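Local coordinates for protein beta-lactamase (Chitinophaga pinensis, PDB 6N36) that probably hydrolyses the amide bond of beta-lactam rings, as a member of the metallo-beta-lactamase superfamily holding two zinc ions, at residues 171-174 against 175-178; 248-251 against 252-256. All blocks are in the same frame, centred on the assembly; numbering follows the deposited sequence. Where two conformers were deposited one is given.

In the fold
Strand 23-26, at one margin of the seven-stranded sheet, meets the hairpin of contact 1 through Arg24 and Ala26. Both contacts are local, following one another along the chain without nesting or crossing. Contact 1 closes a tight turn between strands 165-172 and 177-182, neighbours in the five-stranded mixed sheet. The chain continues through helix 203-215 and strand 221-223, which lies parallel to 177-182. Past the short helices 227-230 and 232-235, Tyr242 and Pro244 touch the hairpin of contact 1, shortly before contact 2 opens helix 250-268. Residues 248-256 tie this helix to the end of helix 203-215 and, through Trp222, to the edge strand. Their centres are 21 Å apart, and the two contacts do not touch.

Contact 1 (171-174 against 175-178)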
loop_
_atom_site.group_PDB
_atom_site.type_symbol
_atom_site.label_atom_id
_atom_site.label_comp_id
_atom_site.label_asym_id
_atom_site.label_seq_id
_atom_site.Cartn_x
_atom_site.Cartn_y
_atom_site.Cartn_z
ATOM N N VAL A 171 -7.514 -10.380 11.449
ATOM C CA VAL A 171 -6.977 -11.739 11.168
ATOM C C VAL A 171 -7.046 -12.555 12.471
ATOM O O VAL A 171 -6.820 -12.015 13.561
ATOM C CB VAL A 171 -5.552 -11.739 10.586
ATOM C CG1 VAL A 171 -5.514 -10.935 9.298
ATOM C CG2 VAL A 171 -4.514 -11.211 11.557
ATOM N N LYS A 172 -7.282 -13.835 12.309
ATOM C CA LYS A 172 -7.411 -14.805 13.437
ATOM C C LYS A 172 -6.265 -15.808 13.351
ATOM O O LYS A 172 -6.036 -16.324 12.249
ATOM C CB LYS A 172 -8.723 -15.564 13.271
ATOM C CG LYS A 172 -9.991 -14.741 13.432
ATOM C CD LYS A 172 -11.228 -15.577 13.171
ATOM C CE LYS A 172 -12.513 -14.912 13.612
ATOM N NZ LYS A 172 -13.664 -15.602 12.990
ATOM N N ASP A 173 -5.547 -16.073 14.436
ATOM C CA ASP A 173 -4.621 -17.249 14.466
ATOM C C ASP A 173 -5.145 -18.245 15.520
ATOM O O ASP A 173 -6.290 -18.078 15.975
ATOM C CB ASP A 173 -3.168 -16.784 14.609
ATOM C CG ASP A 173 -2.800 -16.161 15.951
ATOM O OD1 ASP A 173 -3.601 -16.329 16.943
ATOM O OD2 ASP A 173 -1.687 -15.634 16.030
ATOM N N ALA A 174 -4.344 -19.247 15.861
ATOM C CA ALA A 174 -4.703 -20.280 16.854
ATOM C C ALA A 174 -4.983 -19.654 18.226
ATOM O O ALA A 174 -5.686 -20.301 19.038
ATOM C CB ALA A 174 -3.597 -21.311 16.903
ATOM N N VAL A 175 -4.449 -18.464 18.509
ATOM C CA VAL A 175 -4.439 -17.841 19.869
ATOM C C VAL A 175 -5.500 -16.740 19.981
ATOM O O VAL A 175 -6.232 -16.687 20.997
ATOM C CB VAL A 175 -3.036 -17.291 20.192
ATOM C CG1 VAL A 175 -3.017 -16.645 21.574
ATOM C CG2 VAL A 175 -1.963 -18.365 20.102
ATOM N N ARG A 176 -5.508 -15.772 19.048
ATOM C CA ARG A 176 -6.393 -14.597 19.199
ATOM C C ARG A 176 -6.657 -13.914 17.842
ATOM O O ARG A 176 -6.210 -14.435 16.800
ATOM C CB ARG A 176 -5.752 -13.609 20.179
ATOM C CG ARG A 176 -4.361 -13.131 19.776
ATOM C CD ARG A 176 -3.933 -11.888 20.540
ATOM N NE ARG A 176 -4.752 -10.759 20.116
ATOM C CZ ARG A 176 -4.632 -9.504 20.546
ATOM N NH1 ARG A 176 -3.696 -9.185 21.426
ATOM N NH2 ARG A 176 -5.446 -8.570 20.082
ATOM N N THR A 177 -7.467 -12.857 17.886
ATOM C CA THR A 177 -7.761 -11.981 16.736
ATOM C C THR A 177 -6.886 -10.726 16.833
ATOM O O THR A 177 -6.699 -10.179 17.948
ATOM C CB THR A 177 -9.252 -11.643 16.659
ATOM O OG1 THR A 177 -9.977 -12.866 16.469
ATOM C CG2 THR A 177 -9.516 -10.644 15.549
ATOM N N TYR A 178 -6.344 -10.290 15.698
ATOM C CA TYR A 178 -5.599 -9.004 15.605
ATOM C C TYR A 178 -6.233 -8.091 14.545
ATOM O O TYR A 178 -6.552 -8.549 13.411
ATOM C CB TYR A 178 -4.136 -9.203 15.222
ATOM C CG TYR A 178 -3.302 -10.033 16.155
ATOM C CD1 TYR A 178 -3.205 -11.402 15.988
ATOM C CD2 TYR A 178 -2.567 -9.431 17.166
ATOM C CE1 TYR A 178 -2.438 -12.161 16.865
ATOM C CE2 TYR A 178 -1.789 -10.168 18.038
ATOM C CZ TYR A 178 -1.740 -11.537 17.898
ATOM O OH TYR A 178 -0.972 -12.241 18.779
HETATM O O HOH W 1 -0.738 -14.829 18.362
#
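Val171 and Tyr178 face each other as an antiparallel hydrogen-bonded pair, Val171 N giving to Tyr178 O at 2.9 Å and Tyr178 N to Val171 O at 2.8 Å. Lys172 and Thr177 form the neighbouring non-hydrogen-bonded pair, and further on Asp173 N reaches Arg176 O at 3.0 Å.

The turn itself is held by the carboxylate of Asp173. With CG between the backbone N and the carbonyl carbon (chi1 69°), the group folds back over the turn, and Asp173 OD1 takes two amides: Arg176 N, 2.9 Å away, arrives nearly along the C-O axis, whereas Val175 N, at 2.8 Å, comes from above the carboxylate plane. The bond to Val175 N makes an Asx turn, well suited to the short aspartate side chain. Here it shapes the tip of the beta hairpin 165-172/177-182, at the protein surface. OD2 is engaged separately, by Tyr242 OH and by a water that donates to it and also bonds to Tyr178 OH. This water lies at the tyrosine ring edge, as does Asp173 OD2, 3.7 Å from Tyr178 CE1, with carboxylate and ring planes 84° apart.

Apolar contact is light: Val171 CG2 lies 4.2 Å from Tyr178 CB on the side of the sheet where Val171 also meets Ala26 and Asn28. On the other side, Lys172 CG lies beside Thr177 OG1 before the long charged chain leads away, as suits an exposed site. Arg176 lays its guanidinium over one face of the Tyr178 ring, offset toward the rim, while NE and NH2 both donate to Thr177 O, each at 3.0 Å, which fixes the group's rotation.

Contact 2 (248-251 against 252-256); sequences SDRA and GYDDV
Tyr253 CD2 sits over the centre of one face of the Arg250 guanidinium, 3.7 Å above its plane, and Asp254 occupies the edge. The ring and the guanidinium do not stack flat: their planes stand 73° apart, and Arg250 NH2 lies at the edge of the ring, in its plane. Asp254 is gripped side-on, one oxygen to each nitrogen. Arg250 NE gives a nearly straight bond to OD2 of Asp254 at 3.0 Å, meeting it from above the carboxylate plane, while Arg250 NH2 reaches Asp254 OD1, also at 3.0 Å, on the syn side. A bend at chi2 (69°) turns the long arginine chain along the helix toward this i+4 partner, a spacing that brings opposite charges together on one side of a helix.

The first helical bond runs from Tyr253 N to Asp249 O, followed by Asp254 N to Arg250 O and Asp255 N to Ala251 O, both 2.9 Å. Asp249 is the N-cap: Asp249 OD1 accepts from Gly252 N at 2.9 Å, from above the carboxylate plane. Asp249 OD2 lies 3.3 Å from Gly252 CA, against a residue with no side chain in its way. The charge of Asp249, though paired with Lys235 of helix 232-235, would probably suit the helix N terminus.

Lys215, ending helix 203-215, pairs with Asp254 OD1. Arg250 donates to Lys215 O and to Leu217 O just past that helix, and Tyr253 OH to Met214 O within it. The Tyr253 ring meets Phe219 and Trp222 edge-to-face, the latter in strand 221-223, fitting the helix start against helix 203-215 and the sheet's edge strand.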
loop_
_atom_site.group_PDB
_atom_site.type_symbol
_atom_site.label_atom_id
_atom_site.label_comp_id
_atom_site.label_asym_id
_atom_site.label_seq_id
_atom_site.Cartn_x
_atom_site.Cartn_y
_atom_site.Cartn_z
ATOM N N SER A 248 3.212 -4.723 16.911
ATOM C CA SER A 248 2.492 -3.877 17.889
ATOM C C SER A 248 3.412 -2.701 18.206
ATOM O O SER A 248 4.515 -2.925 18.791
ATOM C CB SER A 248 2.141 -4.674 19.122
ATOM O OG SER A 248 1.488 -3.838 20.087
ATOM N N ASP A 249 3.030 -1.487 17.810
ATOM C CA ASP A 249 3.939 -0.323 17.923
ATOM C C ASP A 249 3.131 0.953 17.772
ATOM O O ASP A 249 3.378 1.717 16.796
ATOM C CB ASP A 249 5.066 -0.385 16.888
ATOM C CG ASP A 249 5.982 0.819 16.913
ATOM O OD1 ASP A 249 6.129 1.389 18.009
ATOM O OD2 ASP A 249 6.519 1.192 15.834
ATOM N N ARG A 250 2.234 1.220 18.716
ATOM C CA ARG A 250 1.444 2.461 18.657
ATOM C C ARG A 250 2.366 3.685 18.737
ATOM O O ARG A 250 2.126 4.667 18.043
ATOM C CB ARG A 250 0.389 2.519 19.757
ATOM C CG ARG A 250 -0.493 3.742 19.662
ATOM C CD ARG A 250 -1.423 3.748 18.479
ATOM N NE ARG A 250 -1.809 5.102 18.147
ATOM C CZ ARG A 250 -2.893 5.433 17.460
ATOM N NH1 ARG A 250 -3.770 4.499 17.135
ATOM N NH2 ARG A 250 -3.104 6.700 17.161
ATOM N N ALA A 251 3.371 3.665 19.605
ATOM C CA ALA A 251 4.297 4.796 19.767
ATOM C C ALA A 251 4.922 5.167 18.417
ATOM O O ALA A 251 5.005 6.361 18.119
ATOM C CB ALA A 251 5.342 4.446 20.793
ATOM N N GLY A 252 5.383 4.187 17.634
ATOM C CA GLY A 252 6.076 4.453 16.366
ATOM C C GLY A 252 5.106 5.033 15.350
ATOM O O GLY A 252 5.500 5.906 14.573
ATOM N N TYR A 253 3.855 4.591 15.390
ATOM C CA TYR A 253 2.799 5.117 14.487
ATOM C C TYR A 253 2.522 6.575 14.825
ATOM O O TYR A 253 2.547 7.465 13.961
ATOM C CB TYR A 253 1.546 4.280 14.681
ATOM C CG TYR A 253 0.371 4.698 13.855
ATOM C CD1 TYR A 253 0.322 4.376 12.511
ATOM C CD2 TYR A 253 -0.698 5.378 14.399
ATOM C CE1 TYR A 253 -0.765 4.704 11.726
ATOM C CE2 TYR A 253 -1.805 5.710 13.641
ATOM C CZ TYR A 253 -1.853 5.329 12.301
ATOM O OH TYR A 253 -2.918 5.622 11.511
ATOM N N ASP A 254 2.289 6.872 16.101
ATOM C CA ASP A 254 2.083 8.273 16.530
ATOM C C ASP A 254 3.300 9.126 16.175
ATOM O O ASP A 254 3.110 10.281 15.755
ATOM C CB ASP A 254 1.749 8.290 18.024
ATOM C CG ASP A 254 0.314 7.858 18.259
ATOM O OD1 ASP A 254 -0.550 8.286 17.441
ATOM O OD2 ASP A 254 0.043 7.195 19.288
ATOM N N ASP A 255 4.507 8.618 16.374
ATOM C CA ASP A 255 5.739 9.389 16.113
ATOM C C ASP A 255 5.836 9.716 14.614
ATOM O O ASP A 255 6.152 10.869 14.293
ATOM C CB ASP A 255 6.970 8.633 16.606
ATOM C CG ASP A 255 7.087 8.655 18.127
ATOM O OD1 ASP A 255 6.255 9.342 18.797
ATOM O OD2 ASP A 255 7.930 7.937 18.634
ATOM N N VAL A 256 5.550 8.785 13.711
ATOM C CA VAL A 256 5.640 9.045 12.239
ATOM C C VAL A 256 4.578 10.083 11.849
ATOM O O VAL A 256 4.859 11.023 11.103
ATOM C CB VAL A 256 5.467 7.739 11.431
ATOM C CG1 VAL A 256 5.218 8.016 9.954
ATOM C CG2 VAL A 256 6.657 6.820 11.607
#